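Local coordinates for lipoprotein (Mycoplasma mycoides subsp. capri, PDB 7ADK), which is probably a surface lipoprotein protease of the chymotrypsin-like PA clan, likely cleaving host immunoglobulin, at residues E622-Y633 against E688-F696. Residues are numbered along the deposited sequence; the frame is centred on the assembly and turned at random.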
loop_
_atom_site.group_PDB
_atom_site.type_symbol
_atom_site.label_atom_id
_atom_site.label_comp_id
_atom_site.label_asym_id
_atom_site.label_seq_id
_atom_site.Cartn_x
_atom_site.Cartn_y
_atom_site.Cartn_z
ATOM N N GLU B 622 24.120 -26.139 -8.070
ATOM C CA GLU B 622 23.440 -24.900 -8.448
ATOM C C GLU B 622 23.459 -24.741 -9.967
ATOM O O GLU B 622 22.461 -24.353 -10.559
ATOM C CB GLU B 622 24.138 -23.674 -7.881
ATOM C CG GLU B 622 24.139 -23.531 -6.372
ATOM C CD GLU B 622 24.684 -22.156 -5.986
ATOM O OE1 GLU B 622 25.698 -21.710 -6.563
ATOM O OE2 GLU B 622 24.088 -21.482 -5.129
ATOM N N LEU B 623 24.564 -25.103 -10.628
ATOM C CA LEU B 623 24.570 -25.403 -12.053
ATOM C C LEU B 623 23.488 -26.465 -12.299
ATOM O O LEU B 623 23.373 -27.408 -11.522
ATOM C CB LEU B 623 25.978 -25.885 -12.437
ATOM C CG LEU B 623 26.218 -26.168 -13.929
ATOM C CD1 LEU B 623 26.434 -24.907 -14.744
ATOM C CD2 LEU B 623 27.452 -27.023 -14.091
ATOM N N LYS B 624 22.685 -26.295 -13.347
ATOM C CA LYS B 624 21.420 -26.999 -13.638
ATOM C C LYS B 624 20.170 -26.517 -12.882
ATOM O O LYS B 624 19.074 -26.834 -13.319
ATOM C CB LYS B 624 21.591 -28.535 -13.705
ATOM C CG LYS B 624 21.093 -29.334 -12.492
ATOM C CD LYS B 624 21.495 -30.808 -12.582
ATOM C CE LYS B 624 21.086 -31.638 -11.360
ATOM N NZ LYS B 624 19.630 -31.752 -11.191
ATOM N N LYS B 625 20.294 -25.666 -11.850
ATOM C CA LYS B 625 19.214 -24.804 -11.290
ATOM C C LYS B 625 19.319 -23.362 -11.801
ATOM O O LYS B 625 18.315 -22.785 -12.190
ATOM C CB LYS B 625 19.193 -24.918 -9.752
ATOM C CG LYS B 625 18.516 -23.787 -8.955
ATOM C CD LYS B 625 17.004 -23.629 -9.115
ATOM C CE LYS B 625 16.554 -22.403 -8.329
ATOM N NZ LYS B 625 15.112 -22.165 -8.355
ATOM N N TYR B 626 20.516 -22.793 -11.924
ATOM C CA TYR B 626 20.739 -21.543 -12.668
ATOM C C TYR B 626 20.285 -21.649 -14.133
ATOM O O TYR B 626 19.710 -20.714 -14.672
ATOM C CB TYR B 626 22.224 -21.172 -12.663
ATOM C CG TYR B 626 22.859 -20.793 -11.341
ATOM C CD1 TYR B 626 22.326 -19.742 -10.571
ATOM C CD2 TYR B 626 24.068 -21.393 -10.948
ATOM C CE1 TYR B 626 22.998 -19.298 -9.419
ATOM C CE2 TYR B 626 24.740 -20.952 -9.793
ATOM C CZ TYR B 626 24.202 -19.908 -9.017
ATOM O OH TYR B 626 24.837 -19.495 -7.891
ATOM N N ASN B 627 20.558 -22.784 -14.770
ATOM C CA ASN B 627 20.364 -23.026 -16.198
ATOM C C ASN B 627 18.935 -23.441 -16.576
ATOM O O ASN B 627 18.676 -23.707 -17.749
ATOM C CB ASN B 627 21.401 -24.052 -16.682
ATOM C CG ASN B 627 22.796 -23.794 -16.151
ATOM O OD1 ASN B 627 23.080 -24.029 -14.986
ATOM N ND2 ASN B 627 23.692 -23.293 -16.950
ATOM N N ASP B 628 18.008 -23.505 -15.616
ATOM C CA ASP B 628 16.586 -23.587 -15.930
ATOM C C ASP B 628 16.158 -22.335 -16.713
ATOM O O ASP B 628 16.571 -21.223 -16.379
ATOM C CB ASP B 628 15.730 -23.714 -14.661
ATOM C CG ASP B 628 15.830 -25.027 -13.893
ATOM O OD1 ASP B 628 16.203 -26.059 -14.476
ATOM O OD2 ASP B 628 15.496 -25.048 -12.692
ATOM N N LEU B 629 15.301 -22.494 -17.715
ATOM C CA LEU B 629 14.520 -21.389 -18.243
ATOM C C LEU B 629 13.486 -20.950 -17.206
ATOM O O LEU B 629 13.042 -21.715 -16.359
ATOM C CB LEU B 629 13.885 -21.748 -19.594
ATOM C CG LEU B 629 14.685 -21.225 -20.792
ATOM C CD1 LEU B 629 16.063 -21.855 -20.908
ATOM C CD2 LEU B 629 13.933 -21.463 -22.085
ATOM N N ASP B 630 13.202 -19.665 -17.285
ATOM C CA ASP B 630 12.425 -18.865 -16.361
ATOM C C ASP B 630 11.156 -18.420 -17.062
ATOM O O ASP B 630 11.176 -18.154 -18.256
ATOM C CB ASP B 630 13.228 -17.612 -16.013
ATOM C CG ASP B 630 14.445 -17.875 -15.141
ATOM O OD1 ASP B 630 14.269 -18.483 -14.072
ATOM O OD2 ASP B 630 15.556 -17.386 -15.444
ATOM N N SER B 631 10.065 -18.245 -16.343
ATOM C CA SER B 631 8.994 -17.386 -16.819
ATOM C C SER B 631 9.113 -16.027 -16.138
ATOM O O SER B 631 9.150 -15.919 -14.912
ATOM C CB SER B 631 7.627 -18.021 -16.612
ATOM O OG SER B 631 7.499 -19.247 -17.307
ATOM N N LEU B 632 9.156 -14.965 -16.925
ATOM C CA LEU B 632 9.177 -13.579 -16.470
ATOM C C LEU B 632 7.818 -12.962 -16.731
ATOM O O LEU B 632 7.355 -12.957 -17.864
ATOM C CB LEU B 632 10.257 -12.749 -17.186
ATOM C CG LEU B 632 11.729 -13.092 -16.947
ATOM C CD1 LEU B 632 11.983 -13.345 -15.483
ATOM C CD2 LEU B 632 12.236 -14.263 -17.771
ATOM N N TYR B 633 7.187 -12.426 -15.696
ATOM C CA TYR B 633 6.039 -11.563 -15.889
ATOM C C TYR B 633 5.962 -10.406 -14.879
ATOM O O TYR B 633 4.985 -10.290 -14.153
ATOM C CB TYR B 633 4.718 -12.349 -16.141
ATOM C CG TYR B 633 4.526 -13.702 -15.518
ATOM C CD1 TYR B 633 5.018 -14.855 -16.137
ATOM C CD2 TYR B 633 3.802 -13.810 -14.336
ATOM C CE1 TYR B 633 4.861 -16.110 -15.520
ATOM C CE2 TYR B 633 3.749 -15.039 -13.673
ATOM C CZ TYR B 633 4.322 -16.189 -14.233
ATOM O OH TYR B 633 4.481 -17.319 -13.481
ATOM N N GLU B 688 22.080 -15.050 -4.276
ATOM C CA GLU B 688 21.985 -14.605 -5.673
ATOM C C GLU B 688 21.181 -15.556 -6.578
ATOM O O GLU B 688 20.585 -15.089 -7.543
ATOM C CB GLU B 688 23.398 -14.322 -6.204
ATOM C CG GLU B 688 23.487 -13.655 -7.583
ATOM C CD GLU B 688 23.628 -14.581 -8.794
ATOM O OE1 GLU B 688 23.899 -14.067 -9.895
ATOM O OE2 GLU B 688 23.515 -15.817 -8.670
ATOM N N TYR B 689 21.084 -16.854 -6.262
ATOM C CA TYR B 689 20.224 -17.793 -6.995
ATOM C C TYR B 689 18.723 -17.536 -6.785
ATOM O O TYR B 689 17.905 -17.987 -7.575
ATOM C CB TYR B 689 20.580 -19.248 -6.632
ATOM C CG TYR B 689 20.183 -19.710 -5.239
ATOM C CD1 TYR B 689 18.840 -20.009 -4.934
ATOM C CD2 TYR B 689 21.157 -19.842 -4.235
ATOM C CE1 TYR B 689 18.463 -20.371 -3.630
ATOM C CE2 TYR B 689 20.791 -20.235 -2.935
ATOM C CZ TYR B 689 19.441 -20.477 -2.624
ATOM O OH TYR B 689 19.089 -20.780 -1.355
ATOM N N GLU B 690 18.338 -16.866 -5.698
ATOM C CA GLU B 690 16.952 -16.767 -5.228
ATOM C C GLU B 690 16.212 -15.590 -5.880
ATOM O O GLU B 690 15.122 -15.758 -6.421
ATOM C CB GLU B 690 16.981 -16.679 -3.691
ATOM C CG GLU B 690 15.717 -17.209 -3.007
ATOM C CD GLU B 690 16.056 -17.833 -1.640
ATOM O OE1 GLU B 690 15.688 -19.006 -1.388
ATOM O OE2 GLU B 690 16.723 -17.174 -0.811
ATOM N N THR B 691 16.834 -14.410 -5.897
ATOM C CA THR B 691 16.330 -13.211 -6.596
ATOM C C THR B 691 16.692 -13.173 -8.080
ATOM O O THR B 691 16.075 -12.431 -8.839
ATOM C CB THR B 691 16.845 -11.924 -5.927
ATOM O OG1 THR B 691 18.255 -11.903 -5.913
ATOM C CG2 THR B 691 16.364 -11.766 -4.485
ATOM N N GLY B 692 17.680 -13.955 -8.517
ATOM C CA GLY B 692 18.250 -13.936 -9.866
ATOM C C GLY B 692 17.540 -14.791 -10.914
ATOM O O GLY B 692 18.133 -15.067 -11.949
ATOM N N LYS B 693 16.294 -15.202 -10.679
ATOM C CA LYS B 693 15.492 -16.108 -11.521
ATOM C C LYS B 693 14.060 -15.589 -11.725
ATOM O O LYS B 693 13.594 -14.695 -11.018
ATOM C CB LYS B 693 15.478 -17.507 -10.878
ATOM C CG LYS B 693 16.846 -18.205 -10.761
ATOM C CD LYS B 693 17.528 -18.546 -12.093
ATOM C CE LYS B 693 16.790 -19.633 -12.885
ATOM N NZ LYS B 693 17.071 -19.517 -14.326
ATOM N N GLY B 694 13.343 -16.147 -12.694
ATOM C CA GLY B 694 11.885 -16.119 -12.734
ATOM C C GLY B 694 11.259 -17.202 -11.849
ATOM O O GLY B 694 11.898 -17.756 -10.955
ATOM N N ASN B 695 9.995 -17.507 -12.105
ATOM C CA ASN B 695 9.319 -18.693 -11.587
ATOM C C ASN B 695 8.775 -19.532 -12.751
ATOM O O ASN B 695 9.146 -19.309 -13.903
ATOM C CB ASN B 695 8.301 -18.281 -10.501
ATOM C CG ASN B 695 8.932 -17.672 -9.260
ATOM O OD1 ASN B 695 8.459 -16.690 -8.725
ATOM N ND2 ASN B 695 10.021 -18.188 -8.735
ATOM N N PHE B 696 7.975 -20.548 -12.453
ATOM C CA PHE B 696 7.751 -21.680 -13.348
ATOM C C PHE B 696 6.259 -21.965 -13.552
ATOM O O PHE B 696 5.399 -21.116 -13.318
ATOM C CB PHE B 696 8.522 -22.883 -12.778
ATOM C CG PHE B 696 9.968 -22.601 -12.428
ATOM C CD1 PHE B 696 10.947 -22.629 -13.437
ATOM C CD2 PHE B 696 10.335 -22.279 -11.106
ATOM C CE1 PHE B 696 12.278 -22.321 -13.127
ATOM C CE2 PHE B 696 11.669 -21.976 -10.797
ATOM C CZ PHE B 696 12.638 -21.989 -11.814
#
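K693 reaches into the concave side of the loop 622-633, where its ammonium group meets three residues at once. NZ donates to the backbone O of D628 at 2.7 Å and to O of Y626 at 2.9 Å, the latter approached from above the carbonyl plane (43° out of it). NZ also pairs with the D630 carboxylate, a salt bridge to OD2 at 2.8 Å whose hydrogen bonds to both oxygens are weak. The lysine chain folds back at chi2 (-64°) and chi3, which brings NZ within reach of these carbonyls. D630 crosses it at about a right angle; its OD1 in addition takes a weak bond from G694 N at 2.9 Å, while OD2 is also paired with R274. The buried ammonium is thus offset by the carboxylate and two carbonyls, which probably favours its charged form.

Just beyond, the backbones run antiparallel for a single bridge: S631 N donates to O of N695 at 2.8 Å, nearly in line with the carbonyl, and the return bond from N695 N to S631 O is weak. The F696 ring turns its edge to O of L629, CE1 3.4 Å away, with K625 NZ also near the ring plane.

The other end is looser and closer to solvent. Here the Y626 and Y689 side chains cross roughly perpendicularly, CE1 of Y626 meeting CB of Y689 at 3.7 Å, and the exposed E688 carboxylate comes obliquely to CE1 of the Y626 ring. Y626 OH makes a weak bond to E622 OE1 within the same loop, and F615 packs edge-to-face with Y689.

The contact therefore joins a type I beta turn (K625 to D628) to the exit of helix 688-691 through a buried lysine and an isolated antiparallel bridge, beside strand 761-765 of what is probably a PA-clan protease fold.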